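Apc35852 (Geobacillus stearothermophilus, PDB 1U9C) is of unknown function but belongs to the DJ-1/PfpI family, whose members include chaperones and cysteine proteases. Local coordinates at residues A[7-12]-A[44-49]; A[80-85]-A[112-117]; A[151-156]-A[182-187]. One frame throughout, in Å; residues are numbered along the deposited sequence.

Interaction 1: A[7-12]-A[44-49]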
# COMPACT_ATOMS: atom_id res chain seq x y z
N ARG A 7 -6.90 -9.24 -12.43
CA ARG A 7 -6.83 -9.71 -11.05
C ARG A 7 -5.91 -8.80 -10.28
O ARG A 7 -4.80 -8.49 -10.69
CB ARG A 7 -6.32 -11.13 -10.96
CG ARG A 7 -7.10 -12.22 -11.72
CD ARG A 7 -6.65 -13.63 -11.41
NE ARG A 7 -6.90 -14.01 -10.02
CZ ARG A 7 -6.07 -14.70 -9.20
NH1 ARG A 7 -4.85 -15.09 -9.55
NH2 ARG A 7 -6.49 -14.97 -7.97
N VAL A 8 -6.37 -8.37 -9.12
CA VAL A 8 -5.65 -7.45 -8.23
C VAL A 8 -5.43 -8.13 -6.88
O VAL A 8 -6.37 -8.63 -6.28
CB VAL A 8 -6.36 -6.09 -8.04
CG1 VAL A 8 -5.60 -5.19 -7.14
CG2 VAL A 8 -6.61 -5.43 -9.37
N LEU A 9 -4.19 -8.10 -6.42
CA LEU A 9 -3.83 -8.58 -5.08
C LEU A 9 -3.74 -7.36 -4.16
O LEU A 9 -2.96 -6.45 -4.43
CB LEU A 9 -2.48 -9.28 -5.12
CG LEU A 9 -1.92 -9.73 -3.77
CD1 LEU A 9 -2.79 -10.79 -3.14
CD2 LEU A 9 -0.49 -10.21 -3.96
N MET A 10 -4.51 -7.34 -3.08
CA MET A 10 -4.38 -6.27 -2.07
C MET A 10 -3.76 -6.81 -0.81
O MET A 10 -4.17 -7.92 -0.41
CB MET A 10 -5.75 -5.67 -1.76
CG MET A 10 -6.41 -5.05 -3.02
SD MET A 10 -7.94 -4.14 -2.68
CE MET A 10 -7.29 -2.64 -1.96
N VAL A 11 -2.77 -6.12 -0.25
CA VAL A 11 -2.09 -6.64 0.94
C VAL A 11 -2.10 -5.56 1.99
O VAL A 11 -1.66 -4.44 1.78
CB VAL A 11 -0.64 -7.06 0.62
CG1 VAL A 11 -0.03 -7.73 1.85
CG2 VAL A 11 -0.56 -8.01 -0.56
N VAL A 12 -2.61 -5.92 3.18
CA VAL A 12 -2.70 -5.01 4.30
C VAL A 12 -1.95 -5.53 5.54
O VAL A 12 -1.64 -6.70 5.71
CB VAL A 12 -4.18 -4.69 4.66
CG1 VAL A 12 -4.87 -4.10 3.46
CG2 VAL A 12 -4.92 -5.96 5.17
N ASP A 44 -11.14 -9.20 -10.35
CA ASP A 44 -11.06 -10.31 -9.36
C ASP A 44 -10.05 -9.87 -8.31
O ASP A 44 -8.85 -9.91 -8.57
CB ASP A 44 -10.59 -11.57 -10.06
CG ASP A 44 -10.41 -12.78 -9.13
OD1 ASP A 44 -10.84 -12.73 -7.97
OD2 ASP A 44 -9.86 -13.86 -9.54
N VAL A 45 -10.50 -9.51 -7.12
CA VAL A 45 -9.62 -8.98 -6.07
C VAL A 45 -9.38 -10.02 -4.99
O VAL A 45 -10.32 -10.57 -4.42
CB VAL A 45 -10.24 -7.74 -5.42
CG1 VAL A 45 -9.31 -7.17 -4.45
CG2 VAL A 45 -10.63 -6.70 -6.49
N LYS A 46 -8.13 -10.31 -4.71
CA LYS A 46 -7.73 -11.17 -3.60
C LYS A 46 -7.29 -10.29 -2.47
O LYS A 46 -6.41 -9.41 -2.61
CB LYS A 46 -6.57 -12.10 -3.94
CG LYS A 46 -6.20 -13.00 -2.75
CD LYS A 46 -5.28 -14.13 -3.05
CE LYS A 46 -5.00 -14.95 -1.85
NZ LYS A 46 -4.21 -16.19 -2.22
N VAL A 47 -7.92 -10.44 -1.32
CA VAL A 47 -7.63 -9.68 -0.12
C VAL A 47 -6.75 -10.44 0.84
O VAL A 47 -7.18 -11.44 1.38
CB VAL A 47 -8.94 -9.24 0.59
CG1 VAL A 47 -8.63 -8.37 1.78
CG2 VAL A 47 -9.87 -8.48 -0.37
N ALA A 48 -5.50 -10.04 0.96
CA ALA A 48 -4.53 -10.66 1.81
C ALA A 48 -4.02 -9.72 2.89
O ALA A 48 -4.08 -8.49 2.78
CB ALA A 48 -3.36 -11.22 1.00
N SER A 49 -3.50 -10.32 3.93
CA SER A 49 -2.74 -9.59 4.95
C SER A 49 -1.50 -10.39 5.28
O SER A 49 -1.34 -11.54 4.91
CB SER A 49 -3.59 -9.23 6.15
OG SER A 49 -3.96 -10.43 6.86
O HOH W 1 -8.88 -14.05 -6.23

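Interaction 2: A[80-85]-A[112-117]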
# COMPACT_ATOMS: atom_id res chain seq x y z
N ALA A 80 -6.89 -13.58 3.50
CA ALA A 80 -5.92 -14.63 3.21
C ALA A 80 -4.57 -14.27 3.80
O ALA A 80 -4.21 -13.11 3.86
CB ALA A 80 -5.81 -14.83 1.72
N ARG A 81 -3.77 -15.26 4.18
CA ARG A 81 -2.43 -15.02 4.62
C ARG A 81 -1.53 -14.95 3.42
O ARG A 81 -1.42 -15.90 2.66
CB ARG A 81 -2.01 -16.16 5.52
CG ARG A 81 -0.64 -16.04 6.09
CD ARG A 81 -0.33 -17.09 7.15
NE ARG A 81 -0.48 -18.46 6.68
CZ ARG A 81 0.52 -19.20 6.19
NH1 ARG A 81 1.75 -18.72 6.12
NH2 ARG A 81 0.30 -20.46 5.79
N LEU A 82 -0.79 -13.86 3.25
CA LEU A 82 0.04 -13.70 2.09
C LEU A 82 1.03 -14.87 1.99
O LEU A 82 1.66 -15.23 2.94
CB LEU A 82 0.85 -12.42 2.23
CG LEU A 82 1.70 -12.02 1.03
CD1 LEU A 82 0.85 -11.73 -0.14
CD2 LEU A 82 2.64 -10.92 1.43
N SER A 83 1.19 -15.36 0.77
CA SER A 83 2.11 -16.50 0.43
C SER A 83 2.99 -16.09 -0.72
O SER A 83 2.65 -15.26 -1.54
CB SER A 83 1.24 -17.68 -0.01
OG SER A 83 1.97 -18.73 -0.56
N LYS A 84 4.13 -16.78 -0.85
CA LYS A 84 4.94 -16.65 -2.08
C LYS A 84 4.19 -17.08 -3.33
O LYS A 84 4.45 -16.56 -4.41
CB LYS A 84 6.26 -17.36 -1.95
CG LYS A 84 7.14 -16.74 -0.92
CD LYS A 84 8.57 -17.30 -0.91
CE LYS A 84 9.41 -16.57 0.17
NZ LYS A 84 10.65 -17.31 0.51
N ASP A 85 3.16 -17.92 -3.18
CA ASP A 85 2.28 -18.28 -4.31
C ASP A 85 1.59 -17.04 -4.92
O ASP A 85 1.23 -17.00 -6.08
CB ASP A 85 1.22 -19.32 -3.87
CG ASP A 85 1.80 -20.66 -3.51
OD1 ASP A 85 2.94 -20.94 -3.91
OD2 ASP A 85 1.16 -21.50 -2.83
N GLN A 112 8.58 -9.02 0.34
CA GLN A 112 9.73 -8.63 -0.50
C GLN A 112 9.81 -9.52 -1.73
O GLN A 112 10.03 -9.05 -2.84
CB GLN A 112 11.03 -8.71 0.28
CG GLN A 112 11.26 -7.59 1.31
CD GLN A 112 12.45 -7.89 2.19
OE1 GLN A 112 13.23 -8.80 1.90
NE2 GLN A 112 12.54 -7.17 3.28
N TYR A 113 9.61 -10.81 -1.52
CA TYR A 113 9.65 -11.76 -2.62
C TYR A 113 8.54 -11.53 -3.63
O TYR A 113 8.75 -11.50 -4.83
CB TYR A 113 9.52 -13.17 -2.05
CG TYR A 113 9.57 -14.19 -3.14
CD1 TYR A 113 10.79 -14.71 -3.56
CD2 TYR A 113 8.43 -14.66 -3.73
CE1 TYR A 113 10.85 -15.66 -4.58
CE2 TYR A 113 8.48 -15.58 -4.77
CZ TYR A 113 9.69 -16.08 -5.17
OH TYR A 113 9.72 -17.03 -6.19
N VAL A 114 7.32 -11.30 -3.16
CA VAL A 114 6.20 -10.95 -4.01
C VAL A 114 6.46 -9.69 -4.78
O VAL A 114 6.28 -9.70 -6.02
CB VAL A 114 4.91 -10.88 -3.15
CG1 VAL A 114 3.81 -10.34 -3.98
CG2 VAL A 114 4.53 -12.27 -2.65
N LEU A 115 6.91 -8.60 -4.17
CA LEU A 115 7.11 -7.34 -4.87
C LEU A 115 8.23 -7.54 -5.90
O LEU A 115 8.13 -6.99 -7.00
CB LEU A 115 7.47 -6.23 -3.90
CG LEU A 115 6.30 -5.73 -3.07
CD1 LEU A 115 6.77 -4.95 -1.91
CD2 LEU A 115 5.33 -4.92 -3.92
N GLN A 116 9.26 -8.29 -5.56
CA GLN A 116 10.32 -8.56 -6.55
C GLN A 116 9.77 -9.21 -7.80
O GLN A 116 10.13 -8.81 -8.95
CB GLN A 116 11.37 -9.46 -5.93
CG GLN A 116 12.50 -9.94 -6.90
CD GLN A 116 13.64 -10.58 -6.21
OE1 GLN A 116 13.92 -11.78 -6.39
NE2 GLN A 116 14.37 -9.80 -5.46
N GLN A 117 8.92 -10.21 -7.64
CA GLN A 117 8.37 -10.86 -8.81
C GLN A 117 7.47 -9.96 -9.62
O GLN A 117 7.50 -9.96 -10.88
CB GLN A 117 7.64 -12.13 -8.42
CG GLN A 117 8.54 -13.13 -7.86
CD GLN A 117 9.53 -13.68 -8.90
OE1 GLN A 117 9.10 -14.12 -9.95
NE2 GLN A 117 10.80 -13.59 -8.62

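Interaction 3: A[151-156]-A[182-187]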
# COMPACT_ATOMS: atom_id res chain seq x y z
N THR A 151 10.04 7.95 -9.83
CA THR A 151 9.29 9.04 -9.23
C THR A 151 8.25 8.41 -8.30
O THR A 151 7.41 7.65 -8.75
CB THR A 151 8.59 9.88 -10.29
OG1 THR A 151 9.57 10.52 -11.13
CG2 THR A 151 7.81 11.05 -9.65
N VAL A 152 8.28 8.77 -7.03
CA VAL A 152 7.36 8.22 -6.05
C VAL A 152 6.94 9.26 -5.05
O VAL A 152 7.64 10.28 -4.85
CB VAL A 152 7.94 7.07 -5.27
CG1 VAL A 152 8.49 6.01 -6.16
CG2 VAL A 152 8.98 7.53 -4.24
N THR A 153 5.83 8.95 -4.39
CA THR A 153 5.39 9.68 -3.22
C THR A 153 5.05 8.74 -2.10
O THR A 153 4.99 7.53 -2.28
CB THR A 153 4.24 10.62 -3.59
OG1 THR A 153 4.00 11.58 -2.55
CG2 THR A 153 2.91 9.92 -3.80
N SER A 154 4.82 9.32 -0.92
CA SER A 154 4.40 8.57 0.27
C SER A 154 3.97 9.58 1.29
O SER A 154 4.16 10.77 1.10
CB SER A 154 5.50 7.70 0.87
OG SER A 154 6.55 8.47 1.51
N PHE A 155 3.56 9.09 2.45
CA PHE A 155 3.37 9.93 3.61
C PHE A 155 4.67 10.67 3.84
O PHE A 155 5.74 10.09 3.85
CB PHE A 155 3.08 9.08 4.82
CG PHE A 155 2.35 9.78 5.91
CD1 PHE A 155 1.03 10.08 5.77
CD2 PHE A 155 2.97 10.02 7.11
CE1 PHE A 155 0.34 10.65 6.81
CE2 PHE A 155 2.27 10.58 8.15
CZ PHE A 155 0.97 10.88 8.00
N THR A 156 4.58 11.97 3.99
CA THR A 156 5.78 12.78 4.04
C THR A 156 6.31 12.88 5.44
O THR A 156 5.58 12.71 6.41
CB THR A 156 5.53 14.19 3.49
OG1 THR A 156 4.52 14.86 4.26
CG2 THR A 156 5.04 14.18 2.05
N ALA A 182 15.02 6.76 -4.77
CA ALA A 182 13.81 7.32 -5.37
C ALA A 182 13.90 8.83 -5.54
O ALA A 182 14.57 9.53 -4.77
CB ALA A 182 12.60 6.96 -4.53
N ASN A 183 13.25 9.31 -6.60
CA ASN A 183 13.03 10.74 -6.82
C ASN A 183 11.68 11.06 -6.23
O ASN A 183 10.64 10.75 -6.83
CB ASN A 183 13.06 11.07 -8.31
CG ASN A 183 14.42 10.83 -8.89
OD1 ASN A 183 15.42 11.21 -8.29
ND2 ASN A 183 14.47 10.18 -10.05
N PHE A 184 11.71 11.65 -5.05
CA PHE A 184 10.52 11.84 -4.26
C PHE A 184 9.83 13.12 -4.67
O PHE A 184 10.48 14.14 -4.95
CB PHE A 184 10.88 11.88 -2.77
CG PHE A 184 9.69 11.77 -1.86
CD1 PHE A 184 9.21 10.53 -1.46
CD2 PHE A 184 9.00 12.90 -1.48
CE1 PHE A 184 8.09 10.44 -0.63
CE2 PHE A 184 7.88 12.81 -0.69
CZ PHE A 184 7.43 11.58 -0.26
N VAL A 185 8.51 13.06 -4.68
CA VAL A 185 7.69 14.20 -5.01
C VAL A 185 6.42 14.12 -4.15
O VAL A 185 6.03 13.05 -3.64
CB VAL A 185 7.40 14.21 -6.52
CG1 VAL A 185 6.44 13.11 -6.90
CG2 VAL A 185 6.95 15.60 -6.99
N ARG A 186 5.81 15.28 -3.94
CA ARG A 186 4.65 15.36 -3.10
C ARG A 186 3.82 16.58 -3.42
O ARG A 186 4.21 17.42 -4.23
CB ARG A 186 5.10 15.39 -1.64
CG ARG A 186 6.32 16.29 -1.44
CD ARG A 186 6.44 16.80 -0.09
NE ARG A 186 5.23 17.48 0.36
CZ ARG A 186 5.06 17.93 1.59
NH1 ARG A 186 6.02 17.77 2.51
NH2 ARG A 186 3.92 18.52 1.93
N GLY A 187 2.66 16.65 -2.78
CA GLY A 187 1.78 17.79 -2.84
C GLY A 187 1.59 18.31 -1.43
O GLY A 187 2.23 17.84 -0.46
O HOH W 2 12.16 10.01 -11.79

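Interaction 1: A[7-12]-A[44-49]
Arg7 lies alongside Asp44, both side chains leaving the same face of the sheet and pointing the same way. Starting from the backbone, Arg7 CB rests 3.7 Å from Asp44 O, and Arg7 CG comes 3.9 Å from Asp44 CB. Farther out, Arg7 CD passes 3.7 Å from Asp44 OD2, and a bend at chi3 (65°) turns NE back to that oxygen. The resulting salt bridge, Arg7 NE to Asp44 OD2 at 3.0 Å, meets the carboxylate from above its plane. At the tip, a water accepts from Arg7 NH2 and donates to Asp44 OD1, while NH1 bonds Gly89 O. Shortening Arg7 to an alanine is likely to leave Asp44 OD2 without its charged mate and to break the water bridge to OD1.

Strands 7-12 and 44-49 run parallel, 25° apart, with helix 28-40 in the connection between them: a beta-alpha-beta unit of the doubly wound sheet expected of this family. Five backbone bonds join them, the straightest being Met10 N to Lys46 O (2.8 Å, 177°). On the face of Met10 and Val45, Met10 SD touches Val45 CG1 at 3.8 Å, and Met10 also touches Phe31 of helix 28-40.

Interaction 2: A[80-85]-A[112-117]
Lys84 lays its aliphatic chain across one face of the Tyr113 ring, the two side chains crossing at about a right angle. This is the tight part of the contact: Lys84 CG stands 3.7 Å from Tyr113 CD2, and Lys84 CD makes a CH-pi contact, 4.0 Å from the ring centroid and 18° off the ring normal. Tyr113 CG is anti to its own backbone nitrogen (chi1 -179°), which carries the ring out from the helix toward the lysine. The ammonium takes little part in the stacking, since Lys84 NZ is 5.2 Å from the Tyr113 centroid, at most a weak cation-pi attraction; its charge is met by a salt bridge to Glu109. Although closely fitted, this pair lies at the solvent side.

Deeper in, the two segments meet more loosely. Val114 CG2 approaches Ser83 O to 3.7 Å, but it stays 4.5 Å from Leu82 CD1, and no hydrogen bond links the segments. An ST turn, in which Asp85 N donates to Ser83 OG at 3.0 Å, shapes the chain just where it delivers Lys84.

Leu82 also packs on Thr110 and Leu111 of helix 109-120, and Val114 on Ile93 of strand 92-95; the loop leaving edge strand 80-81 thus comes down against a helix that itself lies on the central sheet.

Interaction 3: A[151-156]-A[182-187]
Phe184 turns its ring so that one face receives Val152 O while the rim meets the chain that follows. With chi1 at -167° the ring is carried to the side opposite its own backbone N and over that carbonyl oxygen. Phe184 CD1 then lies 3.7 Å from Val152 O, and the Val152 and Phe184 side chains cross at about a right angle. Near the ring plane, at the edge, Ser154 OG comes 3.3 Å from Phe184 CE1, and the methyl of Thr156 approaches the same rim. Val152 CG2 also packs on Ala182 CB at 3.7 Å.

The backbones form a short parallel pairing, separate from the central sheet, in which Val152 N donates to Asn183 O and Val185 N to Val152 O. One residue on, a side chain adds a bond: Thr153 OG1 donates to Val185 O at 2.7 Å, in the carbonyl plane. At the outer end, a water joins Thr151 OG1 to Asn183 ND2.

Thr156 and Arg186 cross at about a right angle, with Thr156 CG2 3.4 Å above one face of the Arg186 guanidinium, offset toward its rim. Within segment 182-187, Arg186 NE (3.1 Å) and NH2 (3.0 Å) grip Gly187 O side-on, which holds the guanidinium flat under the threonine methyl; NH2 also pairs with Glu158. Thr156 is the N-cap of helix 157-163, its side chain capping a backbone N, and OG1 also bonds the Glu159 carboxylate.

Phe155 leaves the chain away from segment 182-187, and its ring meets that of His130, the residue after the oxidised Cys129. The chemistry changes along the contact: beyond the backbone bonds, the buried Thr153 hydroxyl is satisfied by Val185 O, while the guanidinium spends its polar edge on Gly187 O and Glu158 and gives a face to a methyl.

Interactions 1 and 2 share the central sheet: strands 44-49 and 80-81 are neighbours in it, and Ser49 N to Ala80 O (2.9 Å) is a probable hydrogen bond between them. Interaction 1 is a full parallel strand pair, partly buried, with the Arg7-Asp44 salt bridge at one end. Interaction 2 joins a loop to a helix without any hydrogen bond, and its closest fit is at the surface. Interaction 3 stands apart, its centre about 24 Å from the centre of each of the others, across the chain's centre from interaction 1. Like interaction 1 it pairs parallel strands, but briefly, so that a threonine hydroxyl adds a third bond to two backbone ones.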